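Local atomic coordinates of putative aliphatic sulfonates-binding protein (PDB entry 2X26), a protein that probably binds aliphatic sulfonates in the periplasm and hands them to an ABC transporter for uptake into the cell. Residues Q44-L49 and G57-I62; L74-V79 and F187-R192; E87-A92 and H117-R122; T99-K104 and R125-K130. All blocks are in the same frame, centred on the assembly; numbering follows the deposited sequence. Where two conformers were deposited one is given.

Contact 1 (Q44-L49 and G57-I62); sequences QMLEAL and GSTGDI
Met45 and Gly57 mark the nearest backbone approach, their CA atoms 6.9 Å apart, where helix 44-49 runs roughly antiparallel to strand 57-59 at 149° with 8.9 Å between the axes. The methionine reaches from the helix toward the strand with CG anti to its own N (chi1 180°) and then bends; in the conformer given, SD lies near Gly57 CA at 3.6 Å, a placing to be taken with caution. The position of its terminal methyl against that glycine is too close to be trusted. Thr59 too was modelled in two conformers, and its details belong to one. Beside the methionine, Leu46 and Thr59 meet methyl to methyl, tip to tip, with Leu46 CD2 3.9 Å from Thr59 CG2. Thr59 thus turns its apolar branch to the helix, while OG1 makes a hydrogen bond to a lone pair of Gly60 O, 2.9 Å, in the carbonyl plane. Ser58 points away from the helix and is bonded through OG to Ser13. Phe39 and Ile54 pack on Met45, and Pro63 and Ala67 on Leu46. Helix 42-51 joins parallel strands 33-38 and 56-59, the beta-alpha-beta crossover of a type II periplasmic binding protein lobe.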
loop_
_atom_site.group_PDB
_atom_site.type_symbol
_atom_site.label_atom_id
_atom_site.label_comp_id
_atom_site.label_asym_id
_atom_site.label_seq_id
_atom_site.Cartn_x
_atom_site.Cartn_y
_atom_site.Cartn_z
ATOM N N GLN A 44 1.012 7.735 -9.241
ATOM C CA GLN A 44 2.242 8.273 -9.810
ATOM C C GLN A 44 3.363 7.236 -9.787
ATOM O O GLN A 44 4.138 7.118 -10.769
ATOM C CB GLN A 44 2.709 9.511 -9.040
ATOM C CG GLN A 44 1.772 10.714 -9.200
ATOM C CD GLN A 44 0.689 10.808 -8.124
ATOM O OE1 GLN A 44 0.075 9.814 -7.746
ATOM N NE2 GLN A 44 0.428 12.046 -7.648
ATOM N N MET A 45 3.458 6.452 -8.711
ATOM C CA MET A 45 4.494 5.408 -8.636
ATOM C C MET A 45 4.258 4.375 -9.731
ATOM O O MET A 45 5.205 3.883 -10.367
ATOM C CB MET A 45 4.520 4.726 -7.243
ATOM C CG MET A 45 5.588 3.598 -7.072
ATOM S SD MET A 45 5.030 1.976 -7.649
ATOM C CE MET A 45 6.519 1.181 -8.200
ATOM N N LEU A 46 2.998 4.030 -9.962
ATOM C CA LEU A 46 2.741 2.930 -10.899
ATOM C C LEU A 46 2.987 3.371 -12.348
ATOM O O LEU A 46 3.347 2.564 -13.178
ATOM C CB LEU A 46 1.329 2.378 -10.756
ATOM C CG LEU A 46 1.104 1.605 -9.433
ATOM C CD1 LEU A 46 -0.332 1.053 -9.372
ATOM C CD2 LEU A 46 2.129 0.497 -9.087
ATOM N N GLU A 47 2.769 4.651 -12.606
ATOM C CA GLU A 47 3.148 5.262 -13.874
ATOM C C GLU A 47 4.646 5.061 -14.131
ATOM O O GLU A 47 5.069 4.653 -15.216
ATOM C CB GLU A 47 2.741 6.751 -13.898
ATOM C CG GLU A 47 1.198 6.864 -13.871
ATOM C CD GLU A 47 0.619 8.270 -13.975
ATOM O OE1 GLU A 47 1.316 9.269 -13.643
ATOM O OE2 GLU A 47 -0.566 8.366 -14.410
ATOM N N ALA A 48 5.455 5.333 -13.119
ATOM C CA ALA A 48 6.886 5.137 -13.222
ATOM C C ALA A 48 7.230 3.649 -13.424
ATOM O O ALA A 48 8.077 3.307 -14.250
ATOM C CB ALA A 48 7.596 5.711 -11.940
ATOM N N LEU A 49 6.560 2.774 -12.682
ATOM C CA LEU A 49 6.797 1.364 -12.857
ATOM C C LEU A 49 6.482 0.926 -14.272
ATOM O O LEU A 49 7.176 0.056 -14.854
ATOM C CB LEU A 49 5.929 0.590 -11.825
ATOM C CG LEU A 49 6.395 -0.841 -11.472
ATOM C CD1 LEU A 49 7.784 -0.960 -10.887
ATOM C CD2 LEU A 49 5.427 -1.350 -10.428
ATOM N N GLY A 57 7.719 -1.435 -6.390
ATOM C CA GLY A 57 6.977 -0.378 -5.709
ATOM C C GLY A 57 5.981 -0.888 -4.682
ATOM O O GLY A 57 5.567 -2.045 -4.740
ATOM N N SER A 58 5.678 -0.026 -3.704
ATOM C CA SER A 58 4.712 -0.318 -2.660
ATOM C C SER A 58 3.470 0.584 -2.844
ATOM O O SER A 58 3.594 1.810 -3.002
ATOM C CB SER A 58 5.400 0.051 -1.346
ATOM O OG SER A 58 4.437 0.393 -0.378
ATOM N N THR A 59 2.280 0.001 -2.830
ATOM C CA THR A 59 1.027 0.779 -2.917
ATOM C C THR A 59 -0.066 -0.008 -2.203
ATOM O O THR A 59 0.122 -1.169 -1.851
ATOM C CB THR A 59 0.476 1.122 -4.373
ATOM O OG1 THR A 59 -0.261 0.012 -4.867
ATOM C CG2 THR A 59 1.544 1.525 -5.407
ATOM N N GLY A 60 -1.190 0.651 -1.977
ATOM C CA GLY A 60 -2.369 0.011 -1.410
ATOM C C GLY A 60 -3.048 -0.873 -2.428
ATOM O O GLY A 60 -2.540 -1.063 -3.532
ATOM N N ASP A 61 -4.224 -1.380 -2.073
ATOM C CA ASP A 61 -4.930 -2.298 -2.967
ATOM C C ASP A 61 -5.617 -1.603 -4.170
ATOM O O ASP A 61 -5.867 -2.241 -5.227
ATOM C CB ASP A 61 -5.908 -3.178 -2.179
ATOM C CG ASP A 61 -6.899 -2.399 -1.321
ATOM O OD1 ASP A 61 -6.508 -1.385 -0.701
ATOM O OD2 ASP A 61 -8.093 -2.849 -1.239
ATOM N N ILE A 62 -5.844 -0.298 -4.069
ATOM C CA ILE A 62 -6.603 0.372 -5.112
ATOM C C ILE A 62 -5.803 0.798 -6.357
ATOM O O ILE A 62 -6.215 0.441 -7.481
ATOM C CB ILE A 62 -7.423 1.590 -4.570
ATOM C CG1 ILE A 62 -8.392 1.172 -3.448
ATOM C CG2 ILE A 62 -8.135 2.289 -5.755
ATOM C CD1 ILE A 62 -9.178 -0.108 -3.729
#

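Contact 2 (L74-V79 and F187-R192); sequences LVYVGV and FYLAAR
Val75 and Ala190 form a hydrogen-bonded antiparallel pair: Val75 N gives a nearly straight bond to Ala190 O (2.9 Å, 171°), and Ala190 N returns one to Val75 O at 3.1 Å, in the carbonyl plane. Further along, Tyr188 O takes two donors, Val77 N at 2.9 Å and, weakly, Gly78 N. Tyr188 N binds Gly78 O at 2.9 Å. Val77 and Gly78 thus both face Tyr188, slipping the register by one. Val75 O and Gly78 O also receive CA-H contacts from Leu189 and Phe187. Phe187 and Leu189 bond through their backbones to Thr59 and Gly57 of the next strand, and Leu74 O is met by Gln68 NE2.

Beside the bulge Tyr76 turns an edge to the face of Phe187, its CD1 3.5 Å from Phe187 CD1 and the ring planes at 59°. Leu189 CD2 lies over a face of the tyrosine ring. Val79 CG2, anti to the backbone N, reaches Phe187 CE1 at 3.5 Å. Replacing Phe187 with alanine would probably leave the Tyr76 edge without its face and open a gap beside Val79. At the far end Val75 CG1 sits centrally over the Arg192 guanidinium, 3.5 Å from CZ, while the charge pairs with Asp73. Tyr76 OH bonds to Gln261 and Tyr188 OH to Glu80. A classic beta bulge interrupts the antiparallel pairing of outermost strand 74-80 with 186-191 in the lobe's mixed sheet.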
loop_
_atom_site.group_PDB
_atom_site.type_symbol
_atom_site.label_atom_id
_atom_site.label_comp_id
_atom_site.label_asym_id
_atom_site.label_seq_id
_atom_site.Cartn_x
_atom_site.Cartn_y
_atom_site.Cartn_z
ATOM N N LEU A 74 1.741 -5.078 -14.787
ATOM C CA LEU A 74 2.443 -5.085 -13.487
ATOM C C LEU A 74 1.938 -6.192 -12.598
ATOM O O LEU A 74 0.729 -6.390 -12.501
ATOM C CB LEU A 74 2.171 -3.787 -12.793
ATOM C CG LEU A 74 2.479 -2.600 -13.666
ATOM C CD1 LEU A 74 2.082 -1.343 -12.861
ATOM C CD2 LEU A 74 3.974 -2.567 -14.042
ATOM N N VAL A 75 2.835 -6.925 -11.954
ATOM C CA VAL A 75 2.444 -8.130 -11.219
ATOM C C VAL A 75 2.532 -7.867 -9.736
ATOM O O VAL A 75 3.420 -7.096 -9.284
ATOM C CB VAL A 75 3.318 -9.334 -11.586
ATOM C CG1 VAL A 75 3.063 -9.728 -13.036
ATOM C CG2 VAL A 75 4.807 -9.088 -11.363
ATOM N N TYR A 76 1.633 -8.518 -8.978
ATOM C CA TYR A 76 1.688 -8.478 -7.522
ATOM C C TYR A 76 2.738 -9.486 -7.064
ATOM O O TYR A 76 2.575 -10.700 -7.267
ATOM C CB TYR A 76 0.337 -8.884 -6.944
ATOM C CG TYR A 76 -0.834 -8.021 -7.352
ATOM C CD1 TYR A 76 -1.193 -6.875 -6.603
ATOM C CD2 TYR A 76 -1.611 -8.361 -8.424
ATOM C CE1 TYR A 76 -2.297 -6.076 -6.968
ATOM C CE2 TYR A 76 -2.719 -7.576 -8.819
ATOM C CZ TYR A 76 -3.051 -6.432 -8.082
ATOM O OH TYR A 76 -4.147 -5.658 -8.440
ATOM N N VAL A 77 3.812 -8.993 -6.479
ATOM C CA VAL A 77 4.873 -9.859 -6.004
ATOM C C VAL A 77 4.734 -10.212 -4.508
ATOM O O VAL A 77 5.305 -11.210 -4.064
ATOM C CB VAL A 77 6.322 -9.336 -6.298
ATOM C CG1 VAL A 77 6.696 -9.455 -7.822
ATOM C CG2 VAL A 77 6.559 -7.915 -5.705
ATOM N N GLY A 78 4.005 -9.406 -3.739
ATOM C CA GLY A 78 3.903 -9.633 -2.287
ATOM C C GLY A 78 2.720 -8.882 -1.736
ATOM O O GLY A 78 2.314 -7.858 -2.279
ATOM N N VAL A 79 2.213 -9.344 -0.598
ATOM C CA VAL A 79 1.074 -8.649 0.065
ATOM C C VAL A 79 1.323 -8.576 1.584
ATOM O O VAL A 79 1.950 -9.466 2.198
ATOM C CB VAL A 79 -0.298 -9.361 -0.230
ATOM C CG1 VAL A 79 -0.292 -10.847 0.282
ATOM C CG2 VAL A 79 -1.496 -8.556 0.336
ATOM N N PHE A 187 0.180 -3.871 -1.201
ATOM C CA PHE A 187 0.940 -4.716 -2.142
ATOM C C PHE A 187 2.316 -4.212 -2.525
ATOM O O PHE A 187 2.636 -3.016 -2.361
ATOM C CB PHE A 187 0.168 -4.880 -3.437
ATOM C CG PHE A 187 -1.087 -5.693 -3.292
ATOM C CD1 PHE A 187 -1.031 -7.093 -3.147
ATOM C CD2 PHE A 187 -2.303 -5.053 -3.286
ATOM C CE1 PHE A 187 -2.226 -7.874 -3.070
ATOM C CE2 PHE A 187 -3.531 -5.800 -3.165
ATOM C CZ PHE A 187 -3.485 -7.219 -3.052
ATOM N N TYR A 188 3.146 -5.148 -2.987
ATOM C CA TYR A 188 4.404 -4.818 -3.645
ATOM C C TYR A 188 4.214 -5.268 -5.067
ATOM O O TYR A 188 3.679 -6.352 -5.283
ATOM C CB TYR A 188 5.558 -5.576 -3.013
ATOM C CG TYR A 188 5.796 -5.048 -1.636
ATOM C CD1 TYR A 188 5.053 -5.533 -0.556
ATOM C CD2 TYR A 188 6.706 -4.014 -1.437
ATOM C CE1 TYR A 188 5.267 -5.003 0.719
ATOM C CE2 TYR A 188 6.929 -3.481 -0.166
ATOM C CZ TYR A 188 6.187 -3.987 0.900
ATOM O OH TYR A 188 6.387 -3.452 2.159
ATOM N N LEU A 189 4.577 -4.386 -6.007
ATOM C CA LEU A 189 4.467 -4.685 -7.431
ATOM C C LEU A 189 5.785 -4.522 -8.175
ATOM O O LEU A 189 6.654 -3.720 -7.798
ATOM C CB LEU A 189 3.386 -3.793 -8.078
ATOM C CG LEU A 189 1.946 -4.136 -7.551
ATOM C CD1 LEU A 189 1.621 -3.112 -6.484
ATOM C CD2 LEU A 189 0.965 -4.151 -8.679
ATOM N N ALA A 190 5.914 -5.280 -9.265
ATOM C CA ALA A 190 7.053 -5.158 -10.166
ATOM C C ALA A 190 6.604 -5.415 -11.572
ATOM O O ALA A 190 5.549 -5.946 -11.768
ATOM C CB ALA A 190 8.127 -6.178 -9.801
ATOM N N ALA A 191 7.429 -5.060 -12.561
ATOM C CA ALA A 191 7.198 -5.555 -13.911
ATOM C C ALA A 191 7.480 -7.057 -13.994
ATOM O O ALA A 191 8.405 -7.580 -13.338
ATOM C CB ALA A 191 8.068 -4.786 -14.901
ATOM N N ARG A 192 6.653 -7.772 -14.766
ATOM C CA ARG A 192 6.813 -9.209 -14.819
ATOM C C ARG A 192 8.210 -9.693 -15.238
ATOM O O ARG A 192 8.753 -10.618 -14.628
ATOM C CB ARG A 192 5.694 -9.865 -15.607
ATOM C CG ARG A 192 5.730 -11.399 -15.576
ATOM C CD ARG A 192 4.779 -11.967 -16.618
ATOM N NE ARG A 192 3.485 -11.284 -16.579
ATOM C CZ ARG A 192 2.447 -11.718 -15.874
ATOM N NH1 ARG A 192 2.566 -12.835 -15.135
ATOM N NH2 ARG A 192 1.304 -11.016 -15.868
#

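Contact 3 (E87-A92 and H117-R122); sequences EVILVA and HNLLLR
Glu87 OE2 is gripped by Ser115 OG and, more weakly, by Ser116 OG, both in the first turn of helix 115-126, while CG of the same side chain rests on Leu119 CD1 at 4.1 Å. The carboxylate is turned back by the bend at chi2 (91°), with the methylene sliding past the leucine in the opposite direction.

Leu119 carries most of the rest. With CG anti to the backbone N (chi1 174°), its fork is sent out to the strand: CD1 goes to Glu87, and CD2 meets Ile89 CG1 at 3.8 Å and the carbonyl carbon of Val88 at 3.9 Å. Ile89 reaches further, CD1 to Leu120 CD1 at 3.8 Å, those two side chains crossing at about a right angle. An alanine in place of Leu119 would probably open a gap over Val88 and leave Ile89 CG1 and the Glu87 methylene without their neighbour.

Within the helix Arg122 holds Asn118 OD1 side-on with two nitrogens, NE at 2.8 Å and NH2 at 3.3 Å, the oxygen lying in the guanidinium plane. NH2 meets a lone pair, whereas NE comes from above the carbonyl plane.

Between residues 87-92 and 117-122 themselves no hydrogen bond forms and apolar branches do the touching; the polar link lies one turn earlier, at Ser115, where the start of the helix would probably help stabilise the Glu87 charge.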
loop_
_atom_site.group_PDB
_atom_site.type_symbol
_atom_site.label_atom_id
_atom_site.label_comp_id
_atom_site.label_asym_id
_atom_site.label_seq_id
_atom_site.Cartn_x
_atom_site.Cartn_y
_atom_site.Cartn_z
ATOM N N GLU A 87 -8.146 2.701 8.820
ATOM C CA GLU A 87 -8.966 3.247 7.720
ATOM C C GLU A 87 -10.368 3.498 8.315
ATOM O O GLU A 87 -11.009 2.576 8.722
ATOM C CB GLU A 87 -8.978 2.197 6.590
ATOM C CG GLU A 87 -9.653 2.619 5.285
ATOM C CD GLU A 87 -8.640 3.264 4.315
ATOM O OE1 GLU A 87 -7.540 2.690 4.172
ATOM O OE2 GLU A 87 -8.960 4.313 3.725
ATOM N N VAL A 88 -10.823 4.753 8.377
ATOM C CA VAL A 88 -12.008 5.123 9.188
ATOM C C VAL A 88 -13.009 6.090 8.552
ATOM O O VAL A 88 -12.680 6.810 7.605
ATOM C CB VAL A 88 -11.534 5.738 10.524
ATOM C CG1 VAL A 88 -10.640 4.743 11.284
ATOM C CG2 VAL A 88 -10.798 7.106 10.267
ATOM N N ILE A 89 -14.239 6.092 9.082
ATOM C CA ILE A 89 -15.170 7.198 8.910
ATOM C C ILE A 89 -15.264 7.939 10.247
ATOM O O ILE A 89 -15.580 7.316 11.291
ATOM C CB ILE A 89 -16.566 6.673 8.499
ATOM C CG1 ILE A 89 -16.477 5.880 7.205
ATOM C CG2 ILE A 89 -17.595 7.840 8.382
ATOM C CD1 ILE A 89 -17.845 5.201 6.774
ATOM N N LEU A 90 -14.944 9.228 10.225
ATOM C CA LEU A 90 -14.990 10.051 11.415
ATOM C C LEU A 90 -16.192 10.934 11.434
ATOM O O LEU A 90 -16.581 11.497 10.409
ATOM C CB LEU A 90 -13.790 10.985 11.450
ATOM C CG LEU A 90 -12.403 10.376 11.587
ATOM C CD1 LEU A 90 -11.390 11.492 11.374
ATOM C CD2 LEU A 90 -12.196 9.707 12.990
ATOM N N VAL A 91 -16.734 11.114 12.628
ATOM C CA VAL A 91 -17.771 12.130 12.853
ATOM C C VAL A 91 -17.359 12.889 14.065
ATOM O O VAL A 91 -16.433 12.462 14.746
ATOM C CB VAL A 91 -19.179 11.506 13.075
ATOM C CG1 VAL A 91 -19.609 10.767 11.797
ATOM C CG2 VAL A 91 -19.136 10.481 14.248
ATOM N N ALA A 92 -18.029 14.007 14.356
ATOM C CA ALA A 92 -17.749 14.734 15.609
ATOM C C ALA A 92 -18.197 13.898 16.805
ATOM O O ALA A 92 -19.212 13.187 16.690
ATOM C CB ALA A 92 -18.455 16.127 15.587
ATOM N N HIS A 117 -12.962 5.805 -0.611
ATOM C CA HIS A 117 -14.113 5.604 -1.525
ATOM C C HIS A 117 -14.505 4.120 -1.419
ATOM O O HIS A 117 -15.700 3.805 -1.324
ATOM C CB HIS A 117 -13.682 6.024 -2.961
ATOM C CG HIS A 117 -14.792 6.095 -3.978
ATOM N ND1 HIS A 117 -14.747 6.959 -5.061
ATOM C CD2 HIS A 117 -15.922 5.357 -4.133
ATOM C CE1 HIS A 117 -15.818 6.765 -5.818
ATOM N NE2 HIS A 117 -16.553 5.809 -5.266
ATOM N N ASN A 118 -13.522 3.211 -1.386
ATOM C CA ASN A 118 -13.813 1.781 -1.320
ATOM C C ASN A 118 -14.468 1.472 0.033
ATOM O O ASN A 118 -15.490 0.770 0.095
ATOM C CB ASN A 118 -12.511 0.969 -1.525
ATOM C CG ASN A 118 -12.709 -0.502 -1.446
ATOM O OD1 ASN A 118 -13.487 -1.087 -2.220
ATOM N ND2 ASN A 118 -11.969 -1.157 -0.544
ATOM N N LEU A 119 -13.897 2.015 1.112
ATOM C CA LEU A 119 -14.413 1.731 2.472
ATOM C C LEU A 119 -15.841 2.215 2.540
ATOM O O LEU A 119 -16.716 1.505 3.031
ATOM C CB LEU A 119 -13.611 2.474 3.567
ATOM C CG LEU A 119 -14.190 2.345 4.997
ATOM C CD1 LEU A 119 -13.500 1.255 5.620
ATOM C CD2 LEU A 119 -13.889 3.546 5.795
ATOM N N LEU A 120 -16.083 3.402 1.996
ATOM C CA LEU A 120 -17.407 4.015 2.099
ATOM C C LEU A 120 -18.451 3.268 1.300
ATOM O O LEU A 120 -19.558 3.035 1.827
ATOM C CB LEU A 120 -17.395 5.501 1.716
ATOM C CG LEU A 120 -18.719 6.221 1.921
ATOM C CD1 LEU A 120 -19.199 6.251 3.414
ATOM C CD2 LEU A 120 -18.622 7.649 1.333
ATOM N N LEU A 121 -18.144 2.880 0.052
ATOM C CA LEU A 121 -19.084 2.031 -0.731
ATOM C C LEU A 121 -19.454 0.769 0.047
ATOM O O LEU A 121 -20.630 0.413 0.106
ATOM C CB LEU A 121 -18.480 1.587 -2.071
ATOM C CG LEU A 121 -18.459 2.627 -3.204
ATOM C CD1 LEU A 121 -17.659 2.058 -4.356
ATOM C CD2 LEU A 121 -19.883 2.861 -3.658
ATOM N N ARG A 122 -18.447 0.100 0.635
ATOM C CA ARG A 122 -18.689 -1.145 1.380
ATOM C C ARG A 122 -19.430 -0.967 2.691
ATOM O O ARG A 122 -20.333 -1.755 2.999
ATOM C CB ARG A 122 -17.385 -1.867 1.639
ATOM C CG ARG A 122 -16.781 -2.436 0.363
ATOM C CD ARG A 122 -15.374 -2.812 0.654
ATOM N NE ARG A 122 -14.672 -3.050 -0.593
ATOM C CZ ARG A 122 -14.529 -4.245 -1.149
ATOM N NH1 ARG A 122 -15.033 -5.343 -0.558
ATOM N NH2 ARG A 122 -13.863 -4.328 -2.293
#

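Contact 4 (T99-K104 and R125-K130); sequences TVADLK and RQAGLK
Ala127 and Leu129 carry the contact from the end of helix 115-126. The methyl of Ala127 nestles against the turn at 99-104, with CB 3.7 Å from Ala101 N, 4.0 Å from Ala101 CB and 4.0 Å from Val100 CG1. Leu129 divides its fork, one methyl to the turn backbone and the other to a lysine. CD1 lies near the carbonyl oxygens of Val100 and Ala101, while CD2 touches Lys104 CD at 3.8 Å. The lysine is drawn out straight beyond CG and crosses the leucine at about a right angle, so that its aliphatic middle, not its ammonium end, makes the touch.

Behind this first shell the backbone sets the positions. The helix ends in a Schellman motif: Gly128, with a positive phi of 74°, gives its N-H to Arg125 O at 3.1 Å, and Leu129 N reaches back to Leu124 O, which swings Leu129 round toward the turn. On the other side residues 101-103 form a short 3-10 segment. Asp102 OD2 takes Thr99 N at 3.1 Å, from well above the carboxylate plane, and also Lys98 N, while Asp102 N bonds to Thr99 O at 2.9 Å. Leu124 packs on both Val100 and Leu129.

No hydrogen bond joins the two segments. The contact is apolar and near the surface; nearby polar bonds serve each turn or neighbours outside the pair, so the fit rests on methyl groups set against backbone and other methyls, and on one lysine stem.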
loop_
_atom_site.group_PDB
_atom_site.type_symbol
_atom_site.label_atom_id
_atom_site.label_comp_id
_atom_site.label_asym_id
_atom_site.label_seq_id
_atom_site.Cartn_x
_atom_site.Cartn_y
_atom_site.Cartn_z
ATOM N N THR A 99 -24.463 5.373 13.854
ATOM C CA THR A 99 -24.178 4.201 13.015
ATOM C C THR A 99 -23.975 4.633 11.581
ATOM O O THR A 99 -24.330 5.738 11.209
ATOM C CB THR A 99 -25.364 3.209 13.010
ATOM O OG1 THR A 99 -26.506 3.871 12.468
ATOM C CG2 THR A 99 -25.643 2.678 14.404
ATOM N N VAL A 100 -23.455 3.750 10.741
ATOM C CA VAL A 100 -23.295 4.115 9.319
ATOM C C VAL A 100 -24.646 4.403 8.641
ATOM O O VAL A 100 -24.782 5.266 7.785
ATOM C CB VAL A 100 -22.569 2.975 8.565
ATOM C CG1 VAL A 100 -22.614 3.254 7.092
ATOM C CG2 VAL A 100 -21.119 2.915 9.056
ATOM N N ALA A 101 -25.643 3.645 9.042
ATOM C CA ALA A 101 -27.004 3.903 8.593
ATOM C C ALA A 101 -27.431 5.344 8.844
ATOM O O ALA A 101 -28.183 5.902 8.048
ATOM C CB ALA A 101 -27.959 2.924 9.256
ATOM N N ASP A 102 -26.951 5.948 9.927
ATOM C CA ASP A 102 -27.350 7.315 10.229
ATOM C C ASP A 102 -26.783 8.339 9.249
ATOM O O ASP A 102 -27.225 9.488 9.239
ATOM C CB ASP A 102 -26.981 7.722 11.643
ATOM C CG ASP A 102 -27.754 6.983 12.677
ATOM O OD1 ASP A 102 -28.874 6.484 12.367
ATOM O OD2 ASP A 102 -27.226 6.879 13.808
ATOM N N LEU A 103 -25.836 7.931 8.409
ATOM C CA LEU A 103 -25.330 8.840 7.371
ATOM C C LEU A 103 -26.318 9.143 6.248
ATOM O O LEU A 103 -26.097 10.063 5.488
ATOM C CB LEU A 103 -24.040 8.327 6.756
ATOM C CG LEU A 103 -22.856 8.265 7.722
ATOM C CD1 LEU A 103 -21.790 7.479 7.106
ATOM C CD2 LEU A 103 -22.324 9.613 8.041
ATOM N N LYS A 104 -27.377 8.348 6.116
ATOM C CA LYS A 104 -28.395 8.599 5.072
ATOM C C LYS A 104 -28.740 10.083 5.000
ATOM O O LYS A 104 -29.078 10.673 6.011
ATOM C CB LYS A 104 -29.682 7.804 5.361
ATOM C CG LYS A 104 -30.662 7.809 4.184
ATOM C CD LYS A 104 -31.666 6.659 4.260
ATOM C CE LYS A 104 -32.616 6.691 3.055
ATOM N NZ LYS A 104 -33.708 5.615 3.119
ATOM N N ARG A 125 -23.019 -0.124 1.882
ATOM C CA ARG A 125 -23.701 -1.329 1.390
ATOM C C ARG A 125 -24.162 -2.231 2.539
ATOM O O ARG A 125 -25.276 -2.783 2.478
ATOM C CB ARG A 125 -22.834 -2.143 0.412
ATOM C CG ARG A 125 -23.557 -3.368 -0.202
ATOM C CD ARG A 125 -22.852 -3.913 -1.465
ATOM N NE ARG A 125 -21.461 -4.268 -1.178
ATOM C CZ ARG A 125 -20.550 -4.659 -2.069
ATOM N NH1 ARG A 125 -20.857 -4.779 -3.359
ATOM N NH2 ARG A 125 -19.322 -4.944 -1.648
ATOM N N GLN A 126 -23.335 -2.358 3.568
ATOM C CA GLN A 126 -23.733 -3.123 4.761
ATOM C C GLN A 126 -25.004 -2.579 5.379
ATOM O O GLN A 126 -25.835 -3.361 5.849
ATOM C CB GLN A 126 -22.672 -3.068 5.868
ATOM C CG GLN A 126 -21.489 -3.883 5.650
ATOM C CD GLN A 126 -20.648 -4.024 6.907
ATOM O OE1 GLN A 126 -20.486 -3.057 7.691
ATOM N NE2 GLN A 126 -20.039 -5.194 7.066
ATOM N N ALA A 127 -25.124 -1.237 5.412
ATOM C CA ALA A 127 -26.241 -0.555 6.048
ATOM C C ALA A 127 -27.419 -0.369 5.068
ATOM O O ALA A 127 -28.423 0.331 5.353
ATOM C CB ALA A 127 -25.737 0.818 6.608
ATOM N N GLY A 128 -27.320 -1.029 3.916
ATOM C CA GLY A 128 -28.401 -1.055 2.922
ATOM C C GLY A 128 -28.509 0.272 2.200
ATOM O O GLY A 128 -29.625 0.687 1.872
ATOM N N LEU A 129 -27.364 0.927 1.957
ATOM C CA LEU A 129 -27.334 2.236 1.296
ATOM C C LEU A 129 -26.426 2.263 0.077
ATOM O O LEU A 129 -25.523 1.426 -0.052
ATOM C CB LEU A 129 -26.924 3.336 2.275
ATOM C CG LEU A 129 -27.775 3.522 3.546
ATOM C CD1 LEU A 129 -27.117 4.533 4.486
ATOM C CD2 LEU A 129 -29.228 3.968 3.241
ATOM N N LYS A 130 -26.678 3.219 -0.821
ATOM C CA LYS A 130 -25.801 3.445 -1.967
ATOM C C LYS A 130 -25.326 4.917 -1.966
ATOM O O LYS A 130 -25.789 5.709 -1.145
ATOM C CB LYS A 130 -26.574 3.136 -3.258
ATOM C CG LYS A 130 -26.863 1.644 -3.539
ATOM C CD LYS A 130 -27.510 1.513 -4.924
ATOM C CE LYS A 130 -27.590 0.049 -5.384
ATOM N NZ LYS A 130 -28.678 -0.779 -4.732
#

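Contacts 1 and 2 share one five-stranded sheet: strands 56-59 and 186-191 are neighbours, with probable hydrogen bonds from Phe187 N to Thr59 O and from Leu189 N to Gly57 O, both 2.8 Å. Contacts 3 and 4, centres about 11 Å apart, use helix 115-126, which packs on strand 87-92 of the second sheet. The two groups lie in different lobes, centres of contacts 1 and 3 about 22 Å apart, yet Ile62 CD1 and Asn118 CB pack at 4.1 Å. The side chains of Ser58 (contact 1) and Tyr188 (contact 2) lie about 4 Å from a bound glycerol, probably from crystallisation, which may mark a pocket. Contact 4 lies far from contact 1, centres about 31 Å apart.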